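PDB 4L7T: NanU sialic acid binding protein from Bacteroides fragilis, which binds sialic acid with high affinity as a SusD-family protein of the outer membrane, probably working together with its partner NanO. Local coordinates for residues A[77-80]-A[81-85]; A[321-324]-A[325-328]; A[362-365]-A[366-369]. One frame throughout, in Å; residues are numbered along the deposited sequence.

In the fold
From the N terminus, interaction 1 comes first: residues 77-85 run from a beta turn into the short helix 80-83 and out of it, in the loop region after strand 65-67. Interactions 2 and 3 follow in series far along the chain, the three being local and neither nesting nor crossing. Interaction 2 carries strand 323-324, the antiparallel partner of strand 65-67, into helix 328-331. Interaction 3 leads the chain out of strand 356-363 toward strand 383-387. Residues 321-328 sit in the middle: Met-78 packs on Leu-322, and Ile-324 CD1 is 3.8 Å from Cys-363 N. Interactions 1 and 3 do not touch, their nearest atoms being about 13 Å apart.

Interaction 1. Residues A[77-80]-A[81-85]; sequences GMER and LPFNT
Glu-79 and Phe-83 meet one helical turn apart, the aliphatic part of the glutamate lying against the phenylalanine ring. Glu-79 CB sits over one face, 4.0 Å from the ring centroid and 27° off the normal, a CH-pi contact. Glu-79 CG reaches Phe-83 CE2 at 3.6 Å. With chi1 at 78°, Glu-79 CG is wedged between its own backbone N and carbonyl carbon, and a bend at chi2 carries the carboxylate away from the ring. There OE1 takes the N-H of Gly-77 on its syn lone pair and also binds Thr-75. On another side of the turn, Met-78 SD touches Leu-81 CD2 at 4.1 Å. Thr-85 OG1 packs across the start of the extended Arg-80 chain, 3.5 Å from Arg-80 CG.

These side chains ride on a type I beta turn, Gly-77 to Arg-80, that runs into a short helix closed by a Schellman motif: Asn-84 takes positive phi, and Thr-85 N donates to Arg-80 O at 3.0 Å. Phe-83 N donates to Glu-79 O at 2.9 Å where the turn runs into the helix. A water accepts weakly from Arg-80 NE and donates to Thr-85 O. Farther out, the Asn-84 amide bonds Arg-61 NE through OD1 and Ser-487 OG through ND2, and Met-78 packs on Leu-322.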
loop_
_atom_site.group_PDB
_atom_site.type_symbol
_atom_site.label_atom_id
_atom_site.label_comp_id
_atom_site.label_asym_id
_atom_site.label_seq_id
_atom_site.Cartn_x
_atom_site.Cartn_y
_atom_site.Cartn_z
ATOM N N GLY A 77 21.463 2.688 -4.876
ATOM C CA GLY A 77 21.095 2.045 -3.571
ATOM C C GLY A 77 19.678 1.486 -3.558
ATOM O O GLY A 77 19.390 0.598 -2.746
ATOM N N MET A 78 18.832 1.954 -4.457
ATOM C CA MET A 78 17.457 1.436 -4.467
ATOM C C MET A 78 17.416 -0.071 -4.824
ATOM O O MET A 78 16.520 -0.792 -4.378
ATOM C CB MET A 78 16.559 2.255 -5.394
ATOM C CG MET A 78 15.145 1.769 -5.429
ATOM S SD MET A 78 14.344 2.262 -3.819
ATOM C CE MET A 78 15.403 3.770 -3.333
ATOM N N GLU A 79 18.379 -0.544 -5.627
ATOM C CA GLU A 79 18.478 -1.983 -5.905
ATOM C C GLU A 79 18.585 -2.858 -4.691
ATOM O O GLU A 79 18.253 -4.061 -4.777
ATOM C CB GLU A 79 19.639 -2.253 -6.891
ATOM C CG GLU A 79 21.079 -2.244 -6.301
ATOM C CD GLU A 79 21.555 -0.893 -5.776
ATOM O OE1 GLU A 79 21.050 0.154 -6.256
ATOM O OE2 GLU A 79 22.460 -0.885 -4.887
ATOM N N ARG A 80 18.991 -2.273 -3.566
ATOM C CA ARG A 80 19.069 -3.085 -2.331
ATOM C C ARG A 80 17.727 -3.678 -1.901
ATOM O O ARG A 80 17.679 -4.737 -1.225
ATOM C CB ARG A 80 19.764 -2.346 -1.168
ATOM C CG ARG A 80 21.217 -1.959 -1.458
ATOM C CD ARG A 80 21.941 -1.568 -0.155
ATOM N NE ARG A 80 23.312 -1.185 -0.515
ATOM C CZ ARG A 80 23.711 0.073 -0.787
ATOM N NH1 ARG A 80 22.942 1.145 -0.583
ATOM N NH2 ARG A 80 24.959 0.266 -1.202
ATOM N N LEU A 81 16.639 -3.029 -2.316
ATOM C CA LEU A 81 15.307 -3.576 -1.989
ATOM C C LEU A 81 15.009 -4.859 -2.805
ATOM O O LEU A 81 14.856 -5.930 -2.162
ATOM C CB LEU A 81 14.193 -2.490 -2.045
ATOM C CG LEU A 81 14.263 -1.504 -0.836
ATOM C CD1 LEU A 81 15.566 -0.791 -0.374
ATOM C CD2 LEU A 81 13.113 -0.479 -1.064
ATOM N N PRO A 82 14.920 -4.771 -4.177
ATOM C CA PRO A 82 14.666 -6.037 -4.923
ATOM C C PRO A 82 15.743 -7.092 -4.747
ATOM O O PRO A 82 15.435 -8.299 -4.787
ATOM C CB PRO A 82 14.530 -5.647 -6.403
ATOM C CG PRO A 82 15.150 -4.178 -6.437
ATOM C CD PRO A 82 14.926 -3.564 -5.080
ATOM N N PHE A 83 16.955 -6.648 -4.481
ATOM C CA PHE A 83 18.047 -7.668 -4.275
ATOM C C PHE A 83 18.115 -8.171 -2.848
ATOM O O PHE A 83 18.900 -9.106 -2.601
ATOM C CB PHE A 83 19.457 -7.102 -4.645
ATOM C CG PHE A 83 19.617 -6.647 -6.079
ATOM C CD1 PHE A 83 18.691 -6.966 -7.103
ATOM C CD2 PHE A 83 20.757 -5.902 -6.447
ATOM C CE1 PHE A 83 18.901 -6.511 -8.470
ATOM C CE2 PHE A 83 20.973 -5.479 -7.780
ATOM C CZ PHE A 83 20.049 -5.762 -8.802
ATOM N N ASN A 84 17.357 -7.541 -1.903
ATOM C CA ASN A 84 17.352 -7.977 -0.487
ATOM C C ASN A 84 18.784 -7.996 0.088
ATOM O O ASN A 84 19.201 -8.945 0.771
ATOM C CB ASN A 84 16.616 -9.282 -0.369
ATOM C CG ASN A 84 15.098 -9.057 -0.455
ATOM O OD1 ASN A 84 14.494 -8.622 0.546
ATOM N ND2 ASN A 84 14.525 -9.324 -1.547
ATOM N N THR A 85 19.485 -6.939 -0.251
ATOM C CA THR A 85 20.848 -6.722 0.264
ATOM C C THR A 85 20.939 -5.568 1.267
ATOM O O THR A 85 22.078 -5.135 1.648
ATOM C CB THR A 85 21.838 -6.518 -0.850
ATOM O OG1 THR A 85 21.407 -5.430 -1.709
ATOM C CG2 THR A 85 22.015 -7.870 -1.606
HETATM O O HOH W 1 24.134 -3.627 0.461
#

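Interaction 2. Residues A[321-324]-A[325-328]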
loop_
_atom_site.group_PDB
_atom_site.type_symbol
_atom_site.label_atom_id
_atom_site.label_comp_id
_atom_site.label_asym_id
_atom_site.label_seq_id
_atom_site.Cartn_x
_atom_site.Cartn_y
_atom_site.Cartn_z
ATOM N N ARG A 321 14.534 4.572 -10.777
ATOM C CA ARG A 321 15.503 3.946 -9.869
ATOM C C ARG A 321 15.107 2.519 -9.573
ATOM O O ARG A 321 15.917 1.701 -9.216
ATOM C CB ARG A 321 15.658 4.678 -8.533
ATOM C CG ARG A 321 15.986 6.204 -8.652
ATOM C CD ARG A 321 17.367 6.460 -9.207
ATOM N NE ARG A 321 17.603 7.923 -9.086
ATOM C CZ ARG A 321 18.631 8.539 -9.675
ATOM N NH1 ARG A 321 19.492 7.840 -10.442
ATOM N NH2 ARG A 321 18.794 9.845 -9.446
ATOM N N LEU A 322 13.800 2.268 -9.644
ATOM C CA LEU A 322 13.236 0.900 -9.510
ATOM C C LEU A 322 12.677 0.562 -10.873
ATOM O O LEU A 322 11.686 1.193 -11.350
ATOM C CB LEU A 322 12.061 0.920 -8.491
ATOM C CG LEU A 322 12.452 0.922 -7.001
ATOM C CD1 LEU A 322 11.286 1.267 -5.974
ATOM C CD2 LEU A 322 13.059 -0.393 -6.554
ATOM N N GLN A 323 13.257 -0.448 -11.519
ATOM C CA GLN A 323 12.860 -0.865 -12.872
ATOM C C GLN A 323 12.024 -2.149 -12.793
ATOM O O GLN A 323 12.537 -3.196 -12.383
ATOM C CB GLN A 323 14.149 -1.071 -13.732
ATOM C CG GLN A 323 13.847 -1.644 -15.142
ATOM C CD GLN A 323 12.924 -0.770 -15.972
ATOM O OE1 GLN A 323 13.224 0.429 -16.252
ATOM N NE2 GLN A 323 11.755 -1.340 -16.339
ATOM N N ILE A 324 10.761 -2.076 -13.228
ATOM C CA ILE A 324 9.928 -3.250 -13.335
ATOM C C ILE A 324 10.628 -4.287 -14.221
ATOM O O ILE A 324 11.175 -3.932 -15.293
ATOM C CB ILE A 324 8.615 -2.851 -14.032
ATOM C CG1 ILE A 324 7.863 -1.785 -13.202
ATOM C CG2 ILE A 324 7.744 -4.115 -14.336
ATOM C CD1 ILE A 324 6.884 -0.978 -14.075
ATOM N N ARG A 325 10.621 -5.549 -13.797
ATOM C CA ARG A 325 11.270 -6.622 -14.588
ATOM C C ARG A 325 10.704 -6.579 -16.033
ATOM O O ARG A 325 9.481 -6.562 -16.277
ATOM C CB ARG A 325 11.063 -8.007 -14.002
ATOM C CG ARG A 325 11.725 -8.317 -12.701
ATOM C CD ARG A 325 13.241 -8.530 -12.826
ATOM N NE ARG A 325 13.792 -8.999 -11.542
ATOM C CZ ARG A 325 15.103 -9.168 -11.296
ATOM N NH1 ARG A 325 15.996 -8.946 -12.257
ATOM N NH2 ARG A 325 15.520 -9.581 -10.098
ATOM N N TYR A 326 11.613 -6.540 -17.013
ATOM C CA TYR A 326 11.161 -6.388 -18.416
ATOM C C TYR A 326 10.144 -7.454 -18.861
ATOM O O TYR A 326 9.218 -7.133 -19.603
ATOM C CB TYR A 326 12.351 -6.493 -19.380
ATOM C CG TYR A 326 13.508 -5.498 -19.185
ATOM C CD1 TYR A 326 13.394 -4.384 -18.393
ATOM C CD2 TYR A 326 14.715 -5.718 -19.831
ATOM C CE1 TYR A 326 14.454 -3.500 -18.181
ATOM C CE2 TYR A 326 15.776 -4.807 -19.674
ATOM C CZ TYR A 326 15.616 -3.688 -18.840
ATOM O OH TYR A 326 16.665 -2.792 -18.634
ATOM N N ASP A 327 10.355 -8.699 -18.431
ATOM C CA ASP A 327 9.461 -9.772 -18.836
ATOM C C ASP A 327 8.125 -9.793 -18.103
ATOM O O ASP A 327 7.258 -10.571 -18.488
ATOM C CB ASP A 327 10.123 -11.111 -18.727
ATOM C CG ASP A 327 10.452 -11.523 -17.320
ATOM O OD1 ASP A 327 10.317 -10.727 -16.344
ATOM O OD2 ASP A 327 10.869 -12.689 -17.172
ATOM N N LEU A 328 7.999 -9.020 -17.015
ATOM C CA LEU A 328 6.728 -9.017 -16.262
ATOM C C LEU A 328 5.583 -8.458 -17.081
ATOM O O LEU A 328 4.429 -8.878 -16.928
ATOM C CB LEU A 328 6.913 -8.285 -14.916
ATOM C CG LEU A 328 5.686 -8.260 -14.017
ATOM C CD1 LEU A 328 5.264 -9.700 -13.614
ATOM C CD2 LEU A 328 6.096 -7.419 -12.789
#
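Gln-323 and Tyr-326 meet across the bend that ends strand 323-324. Gln-323 has CG anti to its backbone N, and this chi1 of 175° sets CG against the tyrosine; the bend at chi2 then directs the amide so that NE2 meets Ile-324 O. The CG comes to the edge of the Tyr-326 ring, 3.6 Å from Tyr-326 CE1. Beyond it Gln-323 CD also lies at that edge, in the plane of the ring, 3.8 Å from the same CE1 of Tyr-326. The amide stands steeply to the ring, the two planes 70° apart. It is pinned at both ends: Gln-323 NE2 gives a nearly straight bond to Ile-324 O (2.9 Å, 169° at the hydrogen), meeting a lone pair in the carbonyl plane, and also reaches Pro-361 O, while OE1 accepts from Phe-70 N. Rotation of this buried residue's amide is thereby fixed. Ile-324 follows, its CG2 branch 4.0 Å from Leu-328 CD2.

Beyond the bend, Arg-325 NH1 makes a salt bridge with Asp-67 OD1, and the other oxygen of that carboxylate accepts from Tyr-326 N; Tyr-326 OH binds Val-68 O. Leu-328 N closes a turn on Arg-325 O at 3.0 Å. The arrangement is that of a short antiparallel strand, paired with 65-67, whose exit is locked by side-chain-to-backbone bonds as the chain turns into helix 328-331.

Interaction 3. Residues A[362-365]-A[366-369]; sequences FCNK and YQGV
The Tyr-366 ring carries Lys-365 on one face: CG stands 4.0 Å from the ring centroid and only 10° off the normal, a CH-pi contact over the centre. The two neighbouring side chains run side by side in the same direction. The lysine has its CG swung opposite the backbone nitrogen (chi1 -179°), which lays the chain along the ring, and Lys-365 CD reaches Tyr-366 CZ at 4.0 Å. Cys-363 SG approaches the ring obliquely, 4.2 Å from Tyr-366 CD2, in a sulfur-aromatic contact; the same sulfur takes a weak bond from Lys-365 N. The second pair of flat groups is the amides of Asn-364 and Gln-367, their planes 34° apart, with Asn-364 OD1 3.3 Å from Gln-367 CD; the asparagine ND2 is engaged by Asp-341 O.

Water bridges the backbone of the loop that leads out of strand 356-363: one molecule lies 2.9 Å from Lys-365 O and accepts from Gln-367 N. Tyr-366 meets Phe-285 edge-to-face and rests on Tyr-383 and Pro-384 of strand 383-387.

Both polar ends are tied to one loop: Tyr-366 OH bonds Phe-466 O, and Lys-365 NZ bonds Met-465 O and forms a salt bridge with Glu-467. The carboxylate and the carbonyl oxygen probably compensate the ammonium and favour its charged form, while the alkyl chain of the lysine serves as an apolar cover for the ring.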
loop_
_atom_site.group_PDB
_atom_site.type_symbol
_atom_site.label_atom_id
_atom_site.label_comp_id
_atom_site.label_asym_id
_atom_site.label_seq_id
_atom_site.Cartn_x
_atom_site.Cartn_y
_atom_site.Cartn_z
ATOM N N PHE A 362 7.060 0.900 -17.823
ATOM C CA PHE A 362 7.070 1.876 -16.709
ATOM C C PHE A 362 5.620 1.969 -16.178
ATOM O O PHE A 362 4.681 1.546 -16.852
ATOM C CB PHE A 362 7.664 3.257 -17.044
ATOM C CG PHE A 362 6.898 4.062 -18.044
ATOM C CD1 PHE A 362 5.875 4.949 -17.604
ATOM C CD2 PHE A 362 7.237 4.021 -19.390
ATOM C CE1 PHE A 362 5.170 5.739 -18.546
ATOM C CE2 PHE A 362 6.569 4.800 -20.287
ATOM C CZ PHE A 362 5.522 5.652 -19.867
ATOM N N CYS A 363 5.512 2.412 -14.948
ATOM C CA CYS A 363 4.249 2.484 -14.250
ATOM C C CYS A 363 3.290 3.454 -14.965
ATOM O O CYS A 363 3.637 4.640 -15.174
ATOM C CB CYS A 363 4.562 2.983 -12.817
ATOM S SG CYS A 363 2.981 3.270 -11.904
ATOM N N ASN A 364 2.070 2.962 -15.254
ATOM C CA ASN A 364 1.012 3.837 -15.840
ATOM C C ASN A 364 -0.212 3.991 -14.926
ATOM O O ASN A 364 -1.249 4.574 -15.295
ATOM C CB ASN A 364 0.586 3.299 -17.174
ATOM C CG ASN A 364 -0.187 4.336 -18.040
ATOM O OD1 ASN A 364 0.133 5.550 -18.085
ATOM N ND2 ASN A 364 -1.265 3.848 -18.667
ATOM N N LYS A 365 -0.085 3.440 -13.739
ATOM C CA LYS A 365 -1.260 3.459 -12.807
ATOM C C LYS A 365 -1.554 4.885 -12.293
ATOM O O LYS A 365 -2.731 5.227 -12.040
ATOM C CB LYS A 365 -1.023 2.524 -11.612
ATOM C CG LYS A 365 -2.266 2.508 -10.647
ATOM C CD LYS A 365 -2.185 1.305 -9.698
ATOM C CE LYS A 365 -2.646 -0.043 -10.413
ATOM N NZ LYS A 365 -2.611 -1.218 -9.371
ATOM N N TYR A 366 -0.509 5.714 -12.170
ATOM C CA TYR A 366 -0.620 7.079 -11.587
ATOM C C TYR A 366 -0.118 8.048 -12.650
ATOM O O TYR A 366 1.126 8.133 -12.937
ATOM C CB TYR A 366 0.174 7.235 -10.332
ATOM C CG TYR A 366 -0.103 6.182 -9.234
ATOM C CD1 TYR A 366 -1.308 6.149 -8.594
ATOM C CD2 TYR A 366 0.819 5.240 -8.934
ATOM C CE1 TYR A 366 -1.619 5.160 -7.585
ATOM C CE2 TYR A 366 0.596 4.229 -7.953
ATOM C CZ TYR A 366 -0.635 4.182 -7.315
ATOM O OH TYR A 366 -0.863 3.286 -6.330
ATOM N N GLN A 367 -1.075 8.688 -13.315
ATOM C CA GLN A 367 -0.714 9.501 -14.514
ATOM C C GLN A 367 -0.623 10.977 -14.182
ATOM O O GLN A 367 -0.178 11.719 -15.009
ATOM C CB GLN A 367 -1.611 9.220 -15.713
ATOM C CG GLN A 367 -1.559 7.795 -16.187
ATOM C CD GLN A 367 -2.450 7.496 -17.331
ATOM O OE1 GLN A 367 -3.197 6.519 -17.327
ATOM N NE2 GLN A 367 -2.321 8.265 -18.370
ATOM N N GLY A 368 -0.955 11.376 -12.946
ATOM C CA GLY A 368 -0.864 12.813 -12.587
ATOM C C GLY A 368 -1.766 13.672 -13.457
ATOM O O GLY A 368 -2.762 13.191 -14.012
ATOM N N VAL A 369 -1.406 14.954 -13.583
ATOM C CA VAL A 369 -2.256 15.922 -14.254
ATOM C C VAL A 369 -1.272 16.902 -14.877
ATOM O O VAL A 369 -0.208 17.183 -14.297
ATOM C CB VAL A 369 -3.213 16.582 -13.244
ATOM C CG1 VAL A 369 -2.503 17.252 -12.055
ATOM C CG2 VAL A 369 -4.303 17.494 -13.952
HETATM O O HOH W 2 3.204 7.888 -14.897
HETATM O O HOH W 3 -3.909 7.690 -12.906
#